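PDB 5GXX: glucanase from Clostridium thermocellum, which probably hydrolyses internal beta-1,4-glucosidic bonds of cellulose as a family 9 endoglucanase of the cellulosome. Local coordinates for residues N6-L11 with R424-Y429; Q12-F17 with G417-L422; Y349-G354 with Y385-G390. The protein carries 1 engineered substitution. One frame throughout, in Å; residues are numbered along the deposited sequence.

Interaction 1: residues N6-L11 with R424-Y429; sequences NYAEAL and RLTAEY
Tyr7 and Thr426 mark where two nearly antiparallel helices meet, with CA atoms 5.1 Å apart. The segment axes approach to 8.7 Å at 147°. The two helices are the first and last of the family 9 catalytic module, whose fold is an (alpha/alpha)6 barrel, so the contact joins the ends of that module. Asn6 is the N-cap of helix 7-20, its OD1 accepting from Glu9 N from above the amide plane.

Tyr7 makes the largest share of the contact. Its CG stands anti to the carbonyl carbon, which lays the ring against helix 412-429. Leu425 CB sits over one ring face, 3.7 Å from the centroid, in a CH-pi contact. Leu425 CD1 touches Tyr7 CE1. The Tyr429 ring lies alongside, its plane turned 40° from that of Tyr7. The Tyr7 hydroxyl is hydrogen-bonded beyond the pair to Asp337 OD1 of helix 322-340.

Thr426 meets Tyr7, Ala8 and Leu11. Its OG1 is anti to the backbone N (chi1 -167°) and hydrogen-bonds to Gly430 O. CG2, the other branch, meets Leu11 CD2 at 3.8 Å, while Thr426 OG1 rests 3.3 Å from Ala8 CB.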
loop_
_atom_site.group_PDB
_atom_site.type_symbol
_atom_site.label_atom_id
_atom_site.label_comp_id
_atom_site.label_asym_id
_atom_site.label_seq_id
_atom_site.Cartn_x
_atom_site.Cartn_y
_atom_site.Cartn_z
ATOM N N ASN A 6 -36.901 2.534 41.218
ATOM C CA ASN A 6 -37.950 1.813 40.516
ATOM C C ASN A 6 -37.382 0.474 40.054
ATOM O O ASN A 6 -36.855 0.372 38.951
ATOM C CB ASN A 6 -38.485 2.622 39.334
ATOM C CG ASN A 6 -39.691 1.962 38.685
ATOM O OD1 ASN A 6 -39.993 0.789 38.919
ATOM N ND2 ASN A 6 -40.385 2.730 37.852
ATOM N N TYR A 7 -37.448 -0.512 40.942
ATOM C CA TYR A 7 -36.925 -1.851 40.679
ATOM C C TYR A 7 -37.650 -2.542 39.534
ATOM O O TYR A 7 -37.030 -3.321 38.816
ATOM C CB TYR A 7 -36.954 -2.747 41.924
ATOM C CG TYR A 7 -36.173 -2.175 43.091
ATOM C CD1 TYR A 7 -34.776 -2.119 43.064
ATOM C CD2 TYR A 7 -36.835 -1.719 44.231
ATOM C CE1 TYR A 7 -34.071 -1.604 44.144
ATOM C CE2 TYR A 7 -36.134 -1.194 45.316
ATOM C CZ TYR A 7 -34.763 -1.123 45.256
ATOM O OH TYR A 7 -34.084 -0.617 46.344
ATOM N N ALA A 8 -38.933 -2.234 39.334
ATOM C CA ALA A 8 -39.668 -2.785 38.195
ATOM C C ALA A 8 -39.091 -2.320 36.863
ATOM O O ALA A 8 -38.978 -3.106 35.929
ATOM C CB ALA A 8 -41.161 -2.438 38.265
ATOM N N GLU A 9 -38.745 -1.037 36.777
ATOM C CA GLU A 9 -38.123 -0.506 35.555
ATOM C C GLU A 9 -36.725 -1.090 35.373
ATOM O O GLU A 9 -36.345 -1.463 34.266
ATOM C CB GLU A 9 -38.055 1.023 35.554
ATOM C CG GLU A 9 -37.466 1.603 34.268
ATOM C CD GLU A 9 -37.208 3.090 34.384
ATOM O OE1 GLU A 9 -38.039 3.779 35.018
ATOM O OE2 GLU A 9 -36.194 3.577 33.843
ATOM N N ALA A 10 -35.956 -1.178 36.456
ATOM C CA ALA A 10 -34.651 -1.846 36.382
ATOM C C ALA A 10 -34.776 -3.281 35.863
ATOM O O ALA A 10 -34.013 -3.731 34.997
ATOM C CB ALA A 10 -34.001 -1.835 37.743
ATOM N N LEU A 11 -35.742 -4.015 36.398
ATOM C CA LEU A 11 -35.996 -5.379 35.945
ATOM C C LEU A 11 -36.372 -5.470 34.478
ATOM O O LEU A 11 -35.828 -6.328 33.751
ATOM C CB LEU A 11 -37.104 -6.000 36.798
ATOM C CG LEU A 11 -37.530 -7.412 36.397
ATOM C CD1 LEU A 11 -36.355 -8.374 36.565
ATOM C CD2 LEU A 11 -38.738 -7.850 37.242
ATOM N N ARG A 424 -36.753 -10.037 43.333
ATOM C CA ARG A 424 -37.058 -9.966 44.758
ATOM C C ARG A 424 -37.464 -8.555 45.185
ATOM O O ARG A 424 -38.429 -8.370 45.943
ATOM C CB ARG A 424 -35.845 -10.432 45.574
ATOM C CG ARG A 424 -36.020 -10.343 47.089
ATOM C CD ARG A 424 -37.283 -11.069 47.563
ATOM N NE ARG A 424 -37.323 -11.053 49.021
ATOM C CZ ARG A 424 -37.640 -9.974 49.741
ATOM N NH1 ARG A 424 -37.988 -8.824 49.163
ATOM N NH2 ARG A 424 -37.615 -10.046 51.068
ATOM N N LEU A 425 -36.740 -7.547 44.701
ATOM C CA LEU A 425 -37.006 -6.189 45.160
ATOM C C LEU A 425 -38.295 -5.616 44.580
ATOM O O LEU A 425 -39.036 -4.915 45.279
ATOM C CB LEU A 425 -35.793 -5.297 44.905
ATOM C CG LEU A 425 -34.703 -5.542 45.953
ATOM C CD1 LEU A 425 -33.332 -5.135 45.418
ATOM C CD2 LEU A 425 -35.021 -4.852 47.290
ATOM N N THR A 426 -38.593 -5.916 43.321
ATOM C CA THR A 426 -39.843 -5.414 42.758
ATOM C C THR A 426 -41.023 -6.158 43.372
ATOM O O THR A 426 -42.079 -5.556 43.591
ATOM C CB THR A 426 -39.881 -5.425 41.219
ATOM O OG1 THR A 426 -40.998 -4.648 40.768
ATOM C CG2 THR A 426 -40.014 -6.831 40.678
ATOM N N ALA A 427 -40.840 -7.434 43.695
ATOM C CA ALA A 427 -41.883 -8.171 44.401
ATOM C C ALA A 427 -42.275 -7.436 45.672
ATOM O O ALA A 427 -43.466 -7.296 45.985
ATOM C CB ALA A 427 -41.397 -9.578 44.736
ATOM N N GLU A 428 -41.290 -6.938 46.405
ATOM C CA GLU A 428 -41.595 -6.253 47.657
ATOM C C GLU A 428 -42.088 -4.819 47.454
ATOM O O GLU A 428 -43.062 -4.391 48.090
ATOM C CB GLU A 428 -40.355 -6.253 48.544
ATOM C CG GLU A 428 -40.514 -5.421 49.814
ATOM C CD GLU A 428 -39.397 -5.642 50.811
ATOM O OE1 GLU A 428 -38.374 -6.245 50.456
ATOM O OE2 GLU A 428 -39.512 -5.184 51.963
ATOM N N TYR A 429 -41.425 -4.072 46.580
ATOM C CA TYR A 429 -41.664 -2.633 46.520
ATOM C C TYR A 429 -42.576 -2.211 45.383
ATOM O O TYR A 429 -43.010 -1.063 45.333
ATOM C CB TYR A 429 -40.344 -1.872 46.466
ATOM C CG TYR A 429 -39.547 -2.046 47.736
ATOM C CD1 TYR A 429 -39.920 -1.385 48.905
ATOM C CD2 TYR A 429 -38.455 -2.910 47.798
ATOM C CE1 TYR A 429 -39.199 -1.552 50.076
ATOM C CE2 TYR A 429 -37.717 -3.070 48.963
ATOM C CZ TYR A 429 -38.095 -2.389 50.106
ATOM O OH TYR A 429 -37.387 -2.557 51.281
#

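Interaction 2: residues Q12-F17 with G417-L422; sequences QKAIYF and GFVGAL
Ala14 and Val419 face each other where helices 7-20 and 412-429 run side by side. Their CA atoms are 6.3 Å apart. The segment axes approach to 9.7 Å and run nearly antiparallel, at 155°.

The direct contacts are apolar. Ala14 CB points at helix 412-429 and meets three side chains there. Val419 CG2 touches Ala14 CB at 3.9 Å. Leu422 CD1 lies at the same distance, 3.9 Å, from Ala14 CB. Phe418 adds a looser contact, with CE2 4.2 Å from Ala14 CB. The methyl group approaches this ring obliquely. Val419 presents CG2 because that branch is anti to the carbonyl carbon, while CG1 is anti to the backbone N (chi1 169°). CG2 also lies near the backbone of Ala14 and Ile15.

Within helix 412-429, Leu422 packs on Phe418 one turn earlier. Leu422 CD1 lies 3.7 Å above one ring face, offset toward the rim. The same methyl therefore touches both the ring and Ala14.

Further apolar partners surround the pair. Ile15 and Val419 both reach Leu88 of helix 85-101. Phe418 and Leu422 both pack on Ile336 of helix 322-340. The interface is thus continued into two other helices.

The polar links run to residues beyond the two segments. Ala14 O accepts from Asn415 ND2, which ties the two helices together one turn before Val419. Lys13 NZ forms a salt bridge with Glu9. Gln12 OE1 accepts from Leu434 N.

All five touching residues are buried. Here Ala14 of the first helix packs against Phe418, Val419 and Leu422 of the last, an antiparallel helix pair consistent with the (alpha/alpha)6 barrel of glycoside hydrolase family 9.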
loop_
_atom_site.group_PDB
_atom_site.type_symbol
_atom_site.label_atom_id
_atom_site.label_comp_id
_atom_site.label_asym_id
_atom_site.label_seq_id
_atom_site.Cartn_x
_atom_site.Cartn_y
_atom_site.Cartn_z
ATOM N N GLN A 12 -37.298 -4.607 34.069
ATOM C CA GLN A 12 -37.749 -4.489 32.689
ATOM C C GLN A 12 -36.564 -4.301 31.745
ATOM O O GLN A 12 -36.453 -4.984 30.723
ATOM C CB GLN A 12 -38.739 -3.318 32.590
ATOM C CG GLN A 12 -39.174 -2.915 31.184
ATOM C CD GLN A 12 -39.977 -1.622 31.205
ATOM O OE1 GLN A 12 -39.660 -0.699 31.968
ATOM N NE2 GLN A 12 -41.017 -1.549 30.370
ATOM N N LYS A 13 -35.650 -3.409 32.113
ATOM C CA LYS A 13 -34.484 -3.146 31.287
ATOM C C LYS A 13 -33.481 -4.289 31.333
ATOM O O LYS A 13 -32.938 -4.673 30.295
ATOM C CB LYS A 13 -33.868 -1.785 31.644
ATOM C CG LYS A 13 -34.794 -0.673 31.184
ATOM C CD LYS A 13 -34.358 0.711 31.651
ATOM C CE LYS A 13 -35.296 1.743 31.012
ATOM N NZ LYS A 13 -34.920 3.131 31.392
ATOM N N ALA A 14 -33.263 -4.829 32.529
ATOM C CA ALA A 14 -32.304 -5.912 32.730
ATOM C C ALA A 14 -32.653 -7.171 31.938
ATOM O O ALA A 14 -31.752 -7.872 31.480
ATOM C CB ALA A 14 -32.095 -6.206 34.227
ATOM N N ILE A 15 -33.948 -7.390 31.709
ATOM C CA ILE A 15 -34.408 -8.491 30.866
ATOM C C ILE A 15 -34.205 -8.211 29.382
ATOM O O ILE A 15 -33.766 -9.095 28.630
ATOM C CB ILE A 15 -35.895 -8.795 31.148
ATOM C CG1 ILE A 15 -36.057 -9.254 32.599
ATOM C CG2 ILE A 15 -36.430 -9.882 30.191
ATOM C CD1 ILE A 15 -37.512 -9.166 33.079
ATOM N N TYR A 16 -34.556 -6.986 28.992
ATOM C CA TYR A 16 -34.429 -6.510 27.609
ATOM C C TYR A 16 -32.997 -6.657 27.129
ATOM O O TYR A 16 -32.775 -6.935 25.949
ATOM C CB TYR A 16 -34.905 -5.048 27.521
ATOM C CG TYR A 16 -34.679 -4.341 26.203
ATOM C CD1 TYR A 16 -33.493 -3.631 25.949
ATOM C CD2 TYR A 16 -35.657 -4.357 25.209
ATOM C CE1 TYR A 16 -33.300 -2.947 24.768
ATOM C CE2 TYR A 16 -35.492 -3.638 24.011
ATOM C CZ TYR A 16 -34.309 -2.951 23.809
ATOM O OH TYR A 16 -34.097 -2.260 22.650
ATOM N N PHE A 17 -32.028 -6.471 28.030
ATOM C CA PHE A 17 -30.635 -6.750 27.677
ATOM C C PHE A 17 -30.467 -8.069 26.918
ATOM O O PHE A 17 -29.765 -8.095 25.899
ATOM C CB PHE A 17 -29.740 -6.687 28.927
ATOM C CG PHE A 17 -28.346 -7.217 28.694
ATOM C CD1 PHE A 17 -27.388 -6.477 28.011
ATOM C CD2 PHE A 17 -28.001 -8.469 29.166
ATOM C CE1 PHE A 17 -26.095 -6.965 27.799
ATOM C CE2 PHE A 17 -26.688 -8.968 29.006
ATOM C CZ PHE A 17 -25.738 -8.227 28.300
ATOM N N GLY A 417 -27.752 -13.109 37.804
ATOM C CA GLY A 417 -28.142 -13.045 39.216
ATOM C C GLY A 417 -28.830 -11.720 39.521
ATOM O O GLY A 417 -29.751 -11.650 40.344
ATOM N N PHE A 418 -28.366 -10.654 38.873
ATOM C CA PHE A 418 -28.965 -9.312 38.989
ATOM C C PHE A 418 -30.466 -9.281 38.707
ATOM O O PHE A 418 -31.248 -8.715 39.473
ATOM C CB PHE A 418 -28.157 -8.377 38.086
ATOM C CG PHE A 418 -28.573 -6.929 38.096
ATOM C CD1 PHE A 418 -28.631 -6.216 39.288
ATOM C CD2 PHE A 418 -28.776 -6.270 36.887
ATOM C CE1 PHE A 418 -28.929 -4.870 39.273
ATOM C CE2 PHE A 418 -29.073 -4.920 36.874
ATOM C CZ PHE A 418 -29.163 -4.240 38.066
ATOM N N VAL A 419 -30.886 -9.869 37.595
ATOM C CA VAL A 419 -32.300 -10.149 37.376
ATOM C C VAL A 419 -33.006 -10.811 38.556
ATOM O O VAL A 419 -34.080 -10.355 38.948
ATOM C CB VAL A 419 -32.511 -10.947 36.065
ATOM C CG1 VAL A 419 -33.953 -11.468 35.985
ATOM C CG2 VAL A 419 -32.188 -10.058 34.871
ATOM N N GLY A 420 -32.437 -11.859 39.149
ATOM C CA GLY A 420 -33.085 -12.534 40.277
ATOM C C GLY A 420 -33.250 -11.601 41.465
ATOM O O GLY A 420 -34.311 -11.528 42.095
ATOM N N ALA A 421 -32.207 -10.847 41.789
ATOM C CA ALA A 421 -32.310 -9.849 42.857
ATOM C C ALA A 421 -33.312 -8.718 42.602
ATOM O O ALA A 421 -34.032 -8.302 43.522
ATOM C CB ALA A 421 -30.919 -9.329 43.170
ATOM N N LEU A 422 -33.400 -8.239 41.361
ATOM C CA LEU A 422 -34.420 -7.249 41.011
ATOM C C LEU A 422 -35.828 -7.845 41.099
ATOM O O LEU A 422 -36.769 -7.163 41.518
ATOM C CB LEU A 422 -34.183 -6.636 39.629
ATOM C CG LEU A 422 -32.910 -5.807 39.465
ATOM C CD1 LEU A 422 -32.626 -5.513 37.982
ATOM C CD2 LEU A 422 -33.013 -4.509 40.279
#

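Interaction 3: residues Y349-G354 with Y385-G390; sequences YVVGFG and YGALVG
Val350 and Leu388 form a single antiparallel beta bridge between two loop segments. The tight part is the backbone. Val389 N donates to Tyr349 O at 3.1 Å, almost straight along the C=O axis. Val351 N donates to Ala387 O at 2.9 Å, tilted 26° from the carbonyl plane. Gly386 N donates to Val351 O at 2.8 Å. Ala387 O also takes a CA-H...O contact from Val350.

Side chains pack around this bridge. Val350 CG1, anti to the backbone N (chi1 176°), reaches Gly386 C at 3.6 Å. Val389 CG2 meets the edge of the Tyr349 ring at CD1. Val351 CG2 touches Ala387 CB at 4.0 Å.

The more solvent-exposed end is the type II turn Val350-Phe353, where Gly352 and Tyr385 are partly exposed. Contact persists even here: Gly352 O sits at the edge of the Tyr385 ring, in its plane, 3.3 Å from Tyr385 CD1.

Asn415 ND2 donates to Gly386 O, and its OD1 accepts from Leu388 N. Backbone bonds and this one amide thus hold two irregular loops in register and tie them to helix 412-429.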
loop_
_atom_site.group_PDB
_atom_site.type_symbol
_atom_site.label_atom_id
_atom_site.label_comp_id
_atom_site.label_asym_id
_atom_site.label_seq_id
_atom_site.Cartn_x
_atom_site.Cartn_y
_atom_site.Cartn_z
ATOM N N TYR A 349 -24.999 2.197 37.395
ATOM C CA TYR A 349 -24.094 1.324 36.634
ATOM C C TYR A 349 -24.834 0.405 35.667
ATOM O O TYR A 349 -24.256 -0.557 35.151
ATOM C CB TYR A 349 -23.230 0.519 37.615
ATOM C CG TYR A 349 -22.137 1.387 38.221
ATOM C CD1 TYR A 349 -21.027 1.735 37.466
ATOM C CD2 TYR A 349 -22.212 1.868 39.531
ATOM C CE1 TYR A 349 -20.017 2.539 37.984
ATOM C CE2 TYR A 349 -21.191 2.691 40.071
ATOM C CZ TYR A 349 -20.090 3.014 39.278
ATOM O OH TYR A 349 -19.059 3.807 39.750
ATOM N N VAL A 350 -26.087 0.755 35.384
ATOM C CA VAL A 350 -26.943 -0.005 34.476
ATOM C C VAL A 350 -27.218 0.898 33.272
ATOM O O VAL A 350 -27.824 1.972 33.408
ATOM C CB VAL A 350 -28.267 -0.451 35.143
ATOM C CG1 VAL A 350 -29.188 -1.153 34.136
ATOM C CG2 VAL A 350 -28.006 -1.317 36.385
ATOM N N VAL A 351 -26.740 0.477 32.104
ATOM C CA VAL A 351 -26.933 1.260 30.874
ATOM C C VAL A 351 -28.410 1.581 30.657
ATOM O O VAL A 351 -29.279 0.704 30.797
ATOM C CB VAL A 351 -26.375 0.486 29.655
ATOM C CG1 VAL A 351 -26.575 1.261 28.338
ATOM C CG2 VAL A 351 -24.918 0.171 29.851
ATOM N N GLY A 352 -28.695 2.845 30.351
ATOM C CA GLY A 352 -30.057 3.233 29.990
ATOM C C GLY A 352 -31.023 3.301 31.158
ATOM O O GLY A 352 -32.235 3.281 30.947
ATOM N N PHE A 353 -30.494 3.357 32.375
ATOM C CA PHE A 353 -31.316 3.408 33.575
ATOM C C PHE A 353 -30.782 4.395 34.594
ATOM O O PHE A 353 -29.573 4.477 34.844
ATOM C CB PHE A 353 -31.410 2.038 34.261
ATOM C CG PHE A 353 -32.122 2.086 35.592
ATOM C CD1 PHE A 353 -33.504 1.944 35.664
ATOM C CD2 PHE A 353 -31.398 2.276 36.768
ATOM C CE1 PHE A 353 -34.152 1.998 36.914
ATOM C CE2 PHE A 353 -32.037 2.358 38.008
ATOM C CZ PHE A 353 -33.423 2.202 38.081
ATOM N N GLY A 354 -31.704 5.109 35.233
ATOM C CA GLY A 354 -31.337 5.901 36.402
ATOM C C GLY A 354 -30.509 7.133 36.102
ATOM O O GLY A 354 -30.529 7.667 34.988
ATOM N N TYR A 385 -29.965 -1.023 26.776
ATOM C CA TYR A 385 -30.747 -0.936 28.003
ATOM C C TYR A 385 -30.556 -2.147 28.885
ATOM O O TYR A 385 -30.635 -3.318 28.446
ATOM C CB TYR A 385 -32.256 -0.809 27.752
ATOM C CG TYR A 385 -32.714 0.532 27.237
ATOM C CD1 TYR A 385 -32.826 1.633 28.094
ATOM C CD2 TYR A 385 -33.071 0.686 25.901
ATOM C CE1 TYR A 385 -33.269 2.860 27.619
ATOM C CE2 TYR A 385 -33.521 1.915 25.425
ATOM C CZ TYR A 385 -33.614 2.996 26.282
ATOM O OH TYR A 385 -34.059 4.199 25.782
ATOM N N GLY A 386 -30.374 -1.832 30.166
ATOM C CA GLY A 386 -30.364 -2.882 31.168
ATOM C C GLY A 386 -29.039 -3.550 31.478
ATOM O O GLY A 386 -28.960 -4.339 32.416
ATOM N N ALA A 387 -28.013 -3.286 30.675
ATOM C CA ALA A 387 -26.726 -3.936 30.888
ATOM C C ALA A 387 -26.048 -3.448 32.159
ATOM O O ALA A 387 -25.763 -2.256 32.276
ATOM C CB ALA A 387 -25.811 -3.703 29.682
ATOM N N LEU A 388 -25.785 -4.384 33.073
ATOM C CA LEU A 388 -24.963 -4.100 34.262
ATOM C C LEU A 388 -23.498 -4.108 33.843
ATOM O O LEU A 388 -23.008 -5.146 33.396
ATOM C CB LEU A 388 -25.212 -5.124 35.367
ATOM C CG LEU A 388 -24.437 -4.925 36.680
ATOM C CD1 LEU A 388 -24.913 -3.670 37.425
ATOM C CD2 LEU A 388 -24.679 -6.134 37.547
ATOM N N VAL A 389 -22.807 -2.979 33.980
ATOM C CA VAL A 389 -21.376 -2.964 33.635
ATOM C C VAL A 389 -20.490 -3.647 34.696
ATOM O O VAL A 389 -20.921 -3.926 35.811
ATOM C CB VAL A 389 -20.868 -1.551 33.233
ATOM C CG1 VAL A 389 -21.681 -0.971 32.082
ATOM C CG2 VAL A 389 -20.894 -0.590 34.415
ATOM N N GLY A 390 -19.231 -3.874 34.342
ATOM C CA GLY A 390 -18.269 -4.418 35.294
ATOM C C GLY A 390 -18.243 -3.629 36.597
ATOM O O GLY A 390 -18.352 -4.197 37.684
#

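Interactions 1 and 2 are successive parts of one interface, between helices 7-20 and 412-429, with centres 9 Å apart. Leu422 of interaction 2 packs on Tyr7, Ala10 and Leu11 of interaction 1. Interaction 3 joins two loops that come between these helices in the chain; its centre is about 10 Å from interaction 2 and 15 Å from interaction 1. Phe353 packs on Glu9 and Ala10, Phe418 on Val350, and Lys13 NZ hydrogen-bonds to Gly352 O. Along the chain, 6-11 and 12-17 come first, then 349-354, 385-390, 417-422 and 424-429. The contacts thus bring the two ends of the catalytic module together beside its late loops.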